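Local structure of pre-crRNA processing endonuclease (4R0J) at residues Y52-P55 and T56-N59; I106-E109 and N110-D113; D113-Q116 and D117-P120; K204-P207 and Q208-E212. The protein probably processes precursor CRISPR RNA as an endonuclease of the Cas5 family, subtype I-C, in antiviral defence. All blocks are in the same frame, centred on the assembly; numbering follows the deposited sequence.

Interaction 1. Residues Y52-P55 and T56-N59; sequences YHKP and TFTN
Lys54 O accepts the backbone N-H of Phe57 at 3.0 Å, closing the turn by which the chain leaves helix 41-51 and doubles back into strand 57-66 of the large antiparallel sheet. Inside this turn Tyr52, His53 and Phe57 gather into an aromatic cluster. Phe57 sits at its middle: CG stands between its own N and carbonyl carbon (chi1 64°), which folds the ring back against the incoming chain, with CZ 3.5 Å from Lys54 N and Lys54 O over the centre of one ring face. From His53 comes an offset edge-to-face contact, the imidazole edge directed at the face of the Phe57 ring with planes 88° apart. Tyr52 and Phe57 meet at an intermediate tilt of 53°; Phe57 CZ rests over the rim of one tyrosine face, 3.5 Å from CE2. The phenol oxygen is bonded beyond the turn, to His123 ND1 on helix 120-132, whose ring also meets Phe57 edge-to-face. His53 is held twice over, since its NE2-H reaches Phe57 O at 2.8 Å through a distinctly bent bond. Together these probably restrict rotation of the imidazole. At the mouth of the turn Asn59 fastens the two arms together. Its ND2 donates to Asp49 OD1 in the helix and also to Tyr52 O at 3.1 Å, lying in the carbonyl plane.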
loop_
_atom_site.group_PDB
_atom_site.type_symbol
_atom_site.label_atom_id
_atom_site.label_comp_id
_atom_site.label_asym_id
_atom_site.label_seq_id
_atom_site.Cartn_x
_atom_site.Cartn_y
_atom_site.Cartn_z
ATOM N N TYR A 52 -3.510 -2.040 -11.220
ATOM C CA TYR A 52 -4.790 -2.102 -11.940
ATOM C C TYR A 52 -5.898 -1.503 -11.086
ATOM O O TYR A 52 -6.069 -1.876 -9.920
ATOM C CB TYR A 52 -5.151 -3.558 -12.271
ATOM C CG TYR A 52 -6.521 -3.774 -12.907
ATOM C CD1 TYR A 52 -6.961 -2.992 -13.986
ATOM C CD2 TYR A 52 -7.360 -4.795 -12.458
ATOM C CE1 TYR A 52 -8.192 -3.209 -14.566
ATOM C CE2 TYR A 52 -8.598 -5.020 -13.041
ATOM C CZ TYR A 52 -9.012 -4.216 -14.093
ATOM O OH TYR A 52 -10.242 -4.426 -14.683
ATOM N N HIS A 53 -6.642 -0.564 -11.653
ATOM C CA HIS A 53 -7.822 -0.067 -10.972
ATOM C C HIS A 53 -8.868 0.401 -11.969
ATOM O O HIS A 53 -8.538 0.924 -13.031
ATOM C CB HIS A 53 -7.497 1.063 -9.992
ATOM C CG HIS A 53 -8.673 1.471 -9.157
ATOM N ND1 HIS A 53 -9.101 2.777 -9.050
ATOM C CD2 HIS A 53 -9.539 0.729 -8.420
ATOM C CE1 HIS A 53 -10.162 2.828 -8.262
ATOM N NE2 HIS A 53 -10.445 1.597 -7.865
ATOM N N LYS A 54 -10.125 0.159 -11.624
ATOM C CA LYS A 54 -11.277 0.709 -12.348
ATOM C C LYS A 54 -12.242 1.112 -11.250
ATOM O O LYS A 54 -12.300 0.448 -10.214
ATOM C CB LYS A 54 -11.922 -0.354 -13.229
ATOM C CG LYS A 54 -11.076 -0.824 -14.402
ATOM C CD LYS A 54 -10.828 0.304 -15.399
ATOM C CE LYS A 54 -10.273 -0.238 -16.709
ATOM N NZ LYS A 54 -10.111 0.834 -17.732
ATOM N N PRO A 55 -13.002 2.194 -11.453
ATOM C CA PRO A 55 -13.896 2.646 -10.377
ATOM C C PRO A 55 -15.021 1.644 -10.073
ATOM O O PRO A 55 -15.740 1.792 -9.077
ATOM C CB PRO A 55 -14.476 3.957 -10.925
ATOM C CG PRO A 55 -14.246 3.899 -12.407
ATOM C CD PRO A 55 -12.973 3.129 -12.588
ATOM N N THR A 56 -15.152 0.622 -10.907
ATOM C CA THR A 56 -16.125 -0.444 -10.651
ATOM C C THR A 56 -15.833 -1.091 -9.303
ATOM O O THR A 56 -16.752 -1.486 -8.577
ATOM C CB THR A 56 -16.065 -1.539 -11.729
ATOM O OG1 THR A 56 -16.257 -0.942 -13.023
ATOM C CG2 THR A 56 -17.158 -2.602 -11.495
ATOM N N PHE A 57 -14.544 -1.196 -8.984
ATOM C CA PHE A 57 -14.098 -1.895 -7.779
ATOM C C PHE A 57 -13.166 -1.051 -6.927
ATOM O O PHE A 57 -12.674 -0.007 -7.361
ATOM C CB PHE A 57 -13.479 -3.265 -8.126
ATOM C CG PHE A 57 -12.219 -3.189 -8.951
ATOM C CD1 PHE A 57 -10.984 -2.987 -8.338
ATOM C CD2 PHE A 57 -12.253 -3.366 -10.325
ATOM C CE1 PHE A 57 -9.819 -2.929 -9.085
ATOM C CE2 PHE A 57 -11.085 -3.313 -11.081
ATOM C CZ PHE A 57 -9.865 -3.093 -10.458
ATOM N N THR A 58 -12.960 -1.502 -5.696
ATOM C CA THR A 58 -12.097 -0.840 -4.748
ATOM C C THR A 58 -11.047 -1.836 -4.273
ATOM O O THR A 58 -11.382 -2.902 -3.750
ATOM C CB THR A 58 -12.897 -0.341 -3.530
ATOM O OG1 THR A 58 -13.888 0.606 -3.963
ATOM C CG2 THR A 58 -11.959 0.313 -2.501
ATOM N N ASN A 59 -9.778 -1.485 -4.457
ATOM C CA ASN A 59 -8.692 -2.301 -3.937
ATOM C C ASN A 59 -8.582 -2.088 -2.440
ATOM O O ASN A 59 -8.652 -0.953 -1.963
ATOM C CB ASN A 59 -7.374 -1.936 -4.607
ATOM C CG ASN A 59 -7.289 -2.451 -6.016
ATOM O OD1 ASN A 59 -7.735 -3.557 -6.307
ATOM N ND2 ASN A 59 -6.740 -1.642 -6.906
#

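Interaction 2. Residues I106-E109 and N110-D113; sequences IWNE and NRED
The carboxamide of Asn108 is turned steeply against the two flat groups near it, its plane 78° from the amide of Asn110 and 72° from the guanidinium of Arg111, while Asp113 lies at the guanidinium's edge, in its plane. These groups decorate a type I beta turn, Asn108 to Arg111, that follows strand 97-107 and starts the surface loop leading to helix 120-132. The turn is closed by Arg111 N donating to Asn108 O at 2.9 Å. Within it lies an Asx turn: Asn108 OD1 takes the N-H of Asn110 at 2.9 Å, the donor sitting above the plane of the side-chain carbonyl. CG of Asn108 is placed anti to its backbone N (chi1 -177°), which carries the amide over the chain ahead and lets one residue brace the turn through both its carbonyls. The other end of the amide, ND2, lies 3.4 Å from Arg111 CG and donates to Pro55 O, so the turn is tied to the neighbouring loop; the backbones of Asn108 and Thr56 also bond to each other, just past the end of strand 97-107 and before the start of 57-66. On the outer side Glu109 and Asn110 run side by side, pointing the same way, and Glu112 CG packs on Glu109 O at 3.7 Å. Arg111 bends at chi2 and chi3, bringing its side-on pair of nitrogens into a salt bridge with the carboxylate two residues on: NE to Asp113 OD1 at 2.8 Å, on the syn lone pair, and NH2 to OD2 at 3.0 Å.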
loop_
_atom_site.group_PDB
_atom_site.type_symbol
_atom_site.label_atom_id
_atom_site.label_comp_id
_atom_site.label_asym_id
_atom_site.label_seq_id
_atom_site.Cartn_x
_atom_site.Cartn_y
_atom_site.Cartn_z
ATOM N N ILE A 106 -13.148 -5.384 -3.839
ATOM C CA ILE A 106 -14.571 -5.530 -3.606
ATOM C C ILE A 106 -15.246 -4.569 -4.580
ATOM O O ILE A 106 -14.588 -3.691 -5.135
ATOM C CB ILE A 106 -14.940 -5.126 -2.169
ATOM C CG1 ILE A 106 -14.554 -3.669 -1.909
ATOM C CG2 ILE A 106 -14.245 -6.060 -1.134
ATOM C CD1 ILE A 106 -15.053 -3.128 -0.570
ATOM N N TRP A 107 -16.549 -4.709 -4.764
ATOM C CA TRP A 107 -17.267 -3.777 -5.631
ATOM C C TRP A 107 -17.397 -2.429 -4.925
ATOM O O TRP A 107 -17.590 -2.364 -3.713
ATOM C CB TRP A 107 -18.650 -4.314 -6.022
ATOM C CG TRP A 107 -18.633 -5.635 -6.746
ATOM C CD1 TRP A 107 -19.457 -6.696 -6.523
ATOM C CD2 TRP A 107 -17.741 -6.036 -7.797
ATOM N NE1 TRP A 107 -19.146 -7.731 -7.372
ATOM C CE2 TRP A 107 -18.085 -7.357 -8.157
ATOM C CE3 TRP A 107 -16.676 -5.411 -8.462
ATOM C CZ2 TRP A 107 -17.418 -8.061 -9.160
ATOM C CZ3 TRP A 107 -16.013 -6.110 -9.458
ATOM C CH2 TRP A 107 -16.386 -7.421 -9.795
ATOM N N ASN A 108 -17.288 -1.352 -5.692
ATOM C CA ASN A 108 -17.343 -0.007 -5.146
ATOM C C ASN A 108 -18.792 0.405 -4.882
ATOM O O ASN A 108 -19.535 0.702 -5.810
ATOM C CB ASN A 108 -16.665 0.949 -6.135
ATOM C CG ASN A 108 -16.596 2.377 -5.636
ATOM O OD1 ASN A 108 -17.191 2.735 -4.616
ATOM N ND2 ASN A 108 -15.871 3.215 -6.374
ATOM N N GLU A 109 -19.195 0.406 -3.613
ATOM C CA GLU A 109 -20.568 0.738 -3.251
ATOM C C GLU A 109 -20.963 2.136 -3.721
ATOM O O GLU A 109 -22.139 2.416 -3.918
ATOM C CB GLU A 109 -20.779 0.625 -1.740
ATOM C CG GLU A 109 -20.054 1.686 -0.926
ATOM C CD GLU A 109 -20.257 1.513 0.573
ATOM O OE1 GLU A 109 -21.303 0.957 0.975
ATOM O OE2 GLU A 109 -19.367 1.927 1.349
ATOM N N ASN A 110 -19.969 3.004 -3.881
ATOM C CA ASN A 110 -20.205 4.382 -4.307
ATOM C C ASN A 110 -20.388 4.527 -5.812
ATOM O O ASN A 110 -20.739 5.603 -6.295
ATOM C CB ASN A 110 -19.080 5.299 -3.821
ATOM C CG ASN A 110 -19.117 5.518 -2.322
ATOM O OD1 ASN A 110 -20.185 5.717 -1.738
ATOM N ND2 ASN A 110 -17.953 5.477 -1.689
ATOM N N ARG A 111 -20.149 3.447 -6.552
ATOM C CA ARG A 111 -20.410 3.451 -7.991
ATOM C C ARG A 111 -21.420 2.386 -8.415
ATOM O O ARG A 111 -21.097 1.499 -9.198
ATOM C CB ARG A 111 -19.116 3.279 -8.794
ATOM C CG ARG A 111 -18.133 4.431 -8.675
ATOM C CD ARG A 111 -18.742 5.761 -9.107
ATOM N NE ARG A 111 -19.236 5.762 -10.487
ATOM C CZ ARG A 111 -18.467 5.946 -11.557
ATOM N NH1 ARG A 111 -17.159 6.143 -11.409
ATOM N NH2 ARG A 111 -19.006 5.934 -12.771
ATOM N N GLU A 112 -22.649 2.486 -7.927
ATOM C CA GLU A 112 -23.679 1.550 -8.353
ATOM C C GLU A 112 -24.040 1.743 -9.822
ATOM O O GLU A 112 -24.612 0.850 -10.442
ATOM C CB GLU A 112 -24.922 1.642 -7.464
ATOM C CG GLU A 112 -24.733 1.010 -6.091
ATOM C CD GLU A 112 -26.041 0.553 -5.466
ATOM O OE1 GLU A 112 -27.111 0.770 -6.078
ATOM O OE2 GLU A 112 -25.995 -0.033 -4.362
ATOM N N ASP A 113 -23.695 2.902 -10.385
ATOM C CA ASP A 113 -23.945 3.143 -11.801
ATOM C C ASP A 113 -23.075 2.253 -12.695
ATOM O O ASP A 113 -23.341 2.127 -13.896
ATOM C CB ASP A 113 -23.804 4.634 -12.163
ATOM C CG ASP A 113 -22.421 5.205 -11.845
ATOM O OD1 ASP A 113 -21.762 4.738 -10.893
ATOM O OD2 ASP A 113 -22.003 6.157 -12.542
#

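Interaction 3. Residues D113-Q116 and D117-P120; sequences DLIQ and DRLP
Leu114 O receives the N-H of Asp117 at 2.9 Å, and the next carbonyl repeats the pattern, Ile115 O taking Arg118 N at 3.1 Å. Both bonds span three residues, the spacing of a 3-10 helix, and they wind up the end of the short 3-10 segment between strand 97-107 and helix 120-132. The chain then kinks through an inverse gamma turn centred on Arg118, with a weak bond from Leu119 N to Asp117 O, and Leu119 takes the N-cap position of the following helix. Arg118 lays its side chain back over the segment it has just left. Extended from CG to NE, it crosses Ile115 at a slant, CB lying 3.4 Å from Ile115 O and CD 3.9 Å from Ile115 CG1; its NH2 goes on to a weak hydrogen bond with Asn108 O. Gln116 bends at chi2 to reach backward too, and its NE2 meets Asp113 O at 3.0 Å in the carbonyl plane, on a lone pair. Asp117 places CG anti to its own N (chi1 -168°), which turns the carboxylate away from the 3-10 turn and toward Thr56 and Lys122. OD2 bonds to Thr56 OG1, and OD1 forms a salt bridge with Lys122. With a lysine and a hydroxyl on it, the carboxylate probably stays ionised, and it ties this loop to the residue just before strand 57-66 and to the first turn of helix 120-132.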
loop_
_atom_site.group_PDB
_atom_site.type_symbol
_atom_site.label_atom_id
_atom_site.label_comp_id
_atom_site.label_asym_id
_atom_site.label_seq_id
_atom_site.Cartn_x
_atom_site.Cartn_y
_atom_site.Cartn_z
ATOM N N ASP A 113 -23.695 2.902 -10.385
ATOM C CA ASP A 113 -23.945 3.143 -11.801
ATOM C C ASP A 113 -23.075 2.253 -12.695
ATOM O O ASP A 113 -23.341 2.127 -13.896
ATOM C CB ASP A 113 -23.804 4.634 -12.163
ATOM C CG ASP A 113 -22.421 5.205 -11.845
ATOM O OD1 ASP A 113 -21.762 4.738 -10.893
ATOM O OD2 ASP A 113 -22.003 6.157 -12.542
ATOM N N LEU A 114 -22.068 1.621 -12.095
ATOM C CA LEU A 114 -21.170 0.695 -12.791
ATOM C C LEU A 114 -21.497 -0.768 -12.479
ATOM O O LEU A 114 -20.672 -1.661 -12.685
ATOM C CB LEU A 114 -19.709 0.979 -12.412
ATOM C CG LEU A 114 -19.148 2.338 -12.854
ATOM C CD1 LEU A 114 -17.696 2.496 -12.377
ATOM C CD2 LEU A 114 -19.261 2.511 -14.359
ATOM N N ILE A 115 -22.708 -1.008 -11.995
ATOM C CA ILE A 115 -23.092 -2.351 -11.545
ATOM C C ILE A 115 -22.982 -3.377 -12.684
ATOM O O ILE A 115 -22.671 -4.555 -12.446
ATOM C CB ILE A 115 -24.513 -2.334 -10.933
ATOM C CG1 ILE A 115 -24.825 -3.645 -10.191
ATOM C CG2 ILE A 115 -25.567 -1.997 -11.995
ATOM C CD1 ILE A 115 -26.115 -3.575 -9.413
ATOM N N GLN A 116 -23.218 -2.917 -13.916
ATOM C CA GLN A 116 -23.134 -3.779 -15.096
ATOM C C GLN A 116 -21.713 -4.300 -15.361
ATOM O O GLN A 116 -21.532 -5.275 -16.094
ATOM C CB GLN A 116 -23.687 -3.056 -16.342
ATOM C CG GLN A 116 -22.877 -1.850 -16.771
ATOM C CD GLN A 116 -23.084 -0.642 -15.873
ATOM O OE1 GLN A 116 -24.061 -0.567 -15.128
ATOM N NE2 GLN A 116 -22.166 0.314 -15.947
ATOM N N ASP A 117 -20.710 -3.664 -14.759
ATOM C CA ASP A 117 -19.320 -4.081 -14.947
ATOM C C ASP A 117 -18.803 -4.943 -13.789
ATOM O O ASP A 117 -17.612 -5.259 -13.718
ATOM C CB ASP A 117 -18.408 -2.859 -15.135
ATOM C CG ASP A 117 -17.020 -3.235 -15.629
ATOM O OD1 ASP A 117 -16.933 -3.972 -16.637
ATOM O OD2 ASP A 117 -16.017 -2.788 -15.015
ATOM N N ARG A 118 -19.693 -5.332 -12.882
ATOM C CA ARG A 118 -19.277 -6.150 -11.738
ATOM C C ARG A 118 -19.183 -7.609 -12.164
ATOM O O ARG A 118 -20.044 -8.428 -11.857
ATOM C CB ARG A 118 -20.245 -5.973 -10.571
ATOM C CG ARG A 118 -20.207 -4.578 -9.982
ATOM C CD ARG A 118 -21.238 -4.402 -8.889
ATOM N NE ARG A 118 -21.133 -3.086 -8.266
ATOM C CZ ARG A 118 -21.816 -2.718 -7.188
ATOM N NH1 ARG A 118 -22.643 -3.578 -6.605
ATOM N NH2 ARG A 118 -21.662 -1.504 -6.681
ATOM N N LEU A 119 -18.118 -7.909 -12.892
ATOM C CA LEU A 119 -17.898 -9.207 -13.501
ATOM C C LEU A 119 -16.655 -9.817 -12.868
ATOM O O LEU A 119 -15.537 -9.524 -13.296
ATOM C CB LEU A 119 -17.674 -9.017 -14.993
ATOM C CG LEU A 119 -18.864 -8.392 -15.727
ATOM C CD1 LEU A 119 -18.443 -7.785 -17.064
ATOM C CD2 LEU A 119 -19.956 -9.426 -15.901
ATOM N N PRO A 120 -16.845 -10.660 -11.836
ATOM C CA PRO A 120 -15.726 -11.194 -11.050
ATOM C C PRO A 120 -14.630 -11.831 -11.908
ATOM O O PRO A 120 -13.466 -11.458 -11.775
ATOM C CB PRO A 120 -16.394 -12.261 -10.177
ATOM C CG PRO A 120 -17.791 -11.799 -10.029
ATOM C CD PRO A 120 -18.146 -11.140 -11.335
#

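Interaction 4. Residues K204-P207 and Q208-E212; sequences KFKP and QSECE. With SO4 (sulfate ion), chain B.
Glu210 slants across the ring of Pro207 on one side and the aliphatic chain of Lys206 on another, at the short loop that breaks strand 202-215 in its hairpin with strand 191-199. Of the side chain, the carboxylate carbon comes closest to the proline ring, CD of Glu210 to CD of Pro207 at 3.6 Å; a carboxylate thus rests against the CD and CG methylenes of the ring. Lys206 comes past with its methylenes: CG lies between its own N and carbonyl carbon (chi1 67°) and the chain then bends at chi2 and chi3, bringing CE to 3.5 Å from Glu210 O. The ammonium and carboxylate do not pair, as Lys206 NZ and Glu210 OE1 stay 5.3 Å apart; any attraction between them would probably be modest. Under these side chains the backbone makes a single 3-10 turn over 208-210, held by Glu210 N to Pro207 O at 2.9 Å, and Cys211 N follows with a bond to Gln208 O at 3.2 Å. Gln208 sends its side chain another way, with NE2 bonded to Ser178 OG on strand 169-179. By its backbone lies a sulfate ion probably left from crystallisation, which Arg41 NH2 and Tyr181 OH also bind. Gln208 N donates a hydrogen bond to sulfate O2 at 2.7 Å, and Pro207 CA touches the same oxygen at 3.4 Å.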
loop_
_atom_site.group_PDB
_atom_site.type_symbol
_atom_site.label_atom_id
_atom_site.label_comp_id
_atom_site.label_asym_id
_atom_site.label_seq_id
_atom_site.Cartn_x
_atom_site.Cartn_y
_atom_site.Cartn_z
ATOM N N LYS A 204 -0.580 -4.795 9.574
ATOM C CA LYS A 204 -1.962 -4.908 9.138
ATOM C C LYS A 204 -2.575 -3.519 9.082
ATOM O O LYS A 204 -2.159 -2.615 9.813
ATOM C CB LYS A 204 -2.761 -5.782 10.106
ATOM C CG LYS A 204 -2.233 -7.194 10.265
ATOM C CD LYS A 204 -3.124 -7.975 11.215
ATOM C CE LYS A 204 -2.587 -9.375 11.449
ATOM N NZ LYS A 204 -2.516 -10.132 10.169
ATOM N N PHE A 205 -3.545 -3.336 8.197
ATOM C CA PHE A 205 -4.175 -2.038 8.051
ATOM C C PHE A 205 -5.637 -2.105 8.426
ATOM O O PHE A 205 -6.391 -2.897 7.863
ATOM C CB PHE A 205 -3.990 -1.487 6.625
ATOM C CG PHE A 205 -2.566 -1.187 6.296
ATOM C CD1 PHE A 205 -1.995 0.014 6.672
ATOM C CD2 PHE A 205 -1.772 -2.138 5.674
ATOM C CE1 PHE A 205 -0.672 0.285 6.406
ATOM C CE2 PHE A 205 -0.441 -1.878 5.402
ATOM C CZ PHE A 205 0.118 -0.668 5.775
ATOM N N LYS A 206 -6.023 -1.282 9.396
ATOM C CA LYS A 206 -7.393 -1.259 9.885
ATOM C C LYS A 206 -8.244 -0.361 9.000
ATOM O O LYS A 206 -7.719 0.484 8.277
ATOM C CB LYS A 206 -7.437 -0.776 11.340
ATOM C CG LYS A 206 -7.038 0.685 11.532
ATOM C CD LYS A 206 -6.234 0.887 12.821
ATOM C CE LYS A 206 -7.050 0.581 14.064
ATOM N NZ LYS A 206 -6.242 0.710 15.318
ATOM N N PRO A 207 -9.565 -0.560 9.037
ATOM C CA PRO A 207 -10.467 0.306 8.278
ATOM C C PRO A 207 -10.319 1.742 8.742
ATOM O O PRO A 207 -9.977 2.002 9.895
ATOM C CB PRO A 207 -11.857 -0.212 8.658
ATOM C CG PRO A 207 -11.636 -1.611 9.123
ATOM C CD PRO A 207 -10.286 -1.614 9.772
ATOM N N GLN A 208 -10.601 2.669 7.844
ATOM C CA GLN A 208 -10.518 4.082 8.150
ATOM C C GLN A 208 -11.329 4.441 9.389
ATOM O O GLN A 208 -10.920 5.283 10.187
ATOM C CB GLN A 208 -11.041 4.868 6.958
ATOM C CG GLN A 208 -10.446 6.226 6.822
ATOM C CD GLN A 208 -11.068 6.974 5.674
ATOM O OE1 GLN A 208 -12.246 7.322 5.719
ATOM N NE2 GLN A 208 -10.289 7.210 4.630
ATOM N N SER A 209 -12.476 3.788 9.550
ATOM C CA SER A 209 -13.379 4.049 10.667
ATOM C C SER A 209 -12.832 3.624 12.035
ATOM O O SER A 209 -13.406 3.965 13.069
ATOM C CB SER A 209 -14.727 3.368 10.419
ATOM O OG SER A 209 -14.567 1.969 10.248
ATOM N N GLU A 210 -11.734 2.876 12.049
ATOM C CA GLU A 210 -11.167 2.423 13.318
ATOM C C GLU A 210 -9.955 3.254 13.739
ATOM O O GLU A 210 -9.400 3.052 14.820
ATOM C CB GLU A 210 -10.808 0.936 13.253
ATOM C CG GLU A 210 -12.001 0.026 13.005
ATOM C CD GLU A 210 -11.659 -1.448 13.144
ATOM O OE1 GLU A 210 -10.493 -1.768 13.468
ATOM O OE2 GLU A 210 -12.559 -2.288 12.932
ATOM N N CYS A 211 -9.555 4.193 12.886
ATOM C CA CYS A 211 -8.421 5.063 13.187
ATOM C C CYS A 211 -8.713 5.990 14.368
ATOM O O CYS A 211 -9.736 6.669 14.390
ATOM C CB CYS A 211 -8.014 5.863 11.954
ATOM S SG CYS A 211 -7.225 4.852 10.674
ATOM N N GLU A 212 -7.807 6.009 15.343
ATOM C CA GLU A 212 -8.031 6.739 16.595
ATOM C C GLU A 212 -7.848 8.240 16.439
ATOM O O GLU A 212 -8.359 9.028 17.238
ATOM C CB GLU A 212 -7.099 6.227 17.705
ATOM C CG GLU A 212 -7.540 4.936 18.364
ATOM C CD GLU A 212 -6.702 4.590 19.591
ATOM O OE1 GLU A 212 -5.733 5.327 19.882
ATOM O OE2 GLU A 212 -7.015 3.582 20.265
HETATM S S SO4 B . -11.540 1.765 4.331
HETATM O O1 SO4 B . -12.806 2.136 4.958
HETATM O O2 SO4 B . -10.459 1.921 5.305
HETATM O O3 SO4 B . -11.601 0.372 3.896
HETATM O O4 SO4 B . -11.297 2.624 3.170
#

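Overall arrangement
Interactions 1, 2 and 3 form one connected end of the molecule, while interaction 4 stands apart, its centre about 20 Å from that of interaction 1. Interaction 1 is the most buried and relies on aromatic packing; the other three lie at the surface and are mostly backbone turns trimmed with polar side chains. Strands 57-66 and 97-107 join interactions 1 and 2 through the sheet, Thr58 N pairing with Ile106 O. Interactions 2 and 3 share Asp113, and Trp107 packs on Arg118 and Leu119. Interaction 4 reaches the same sheet along strand 202-215, the neighbour of 57-66 on the side away from 97-107; of the four, it is the one whose backbone is hydrogen-bonded to a sulfate.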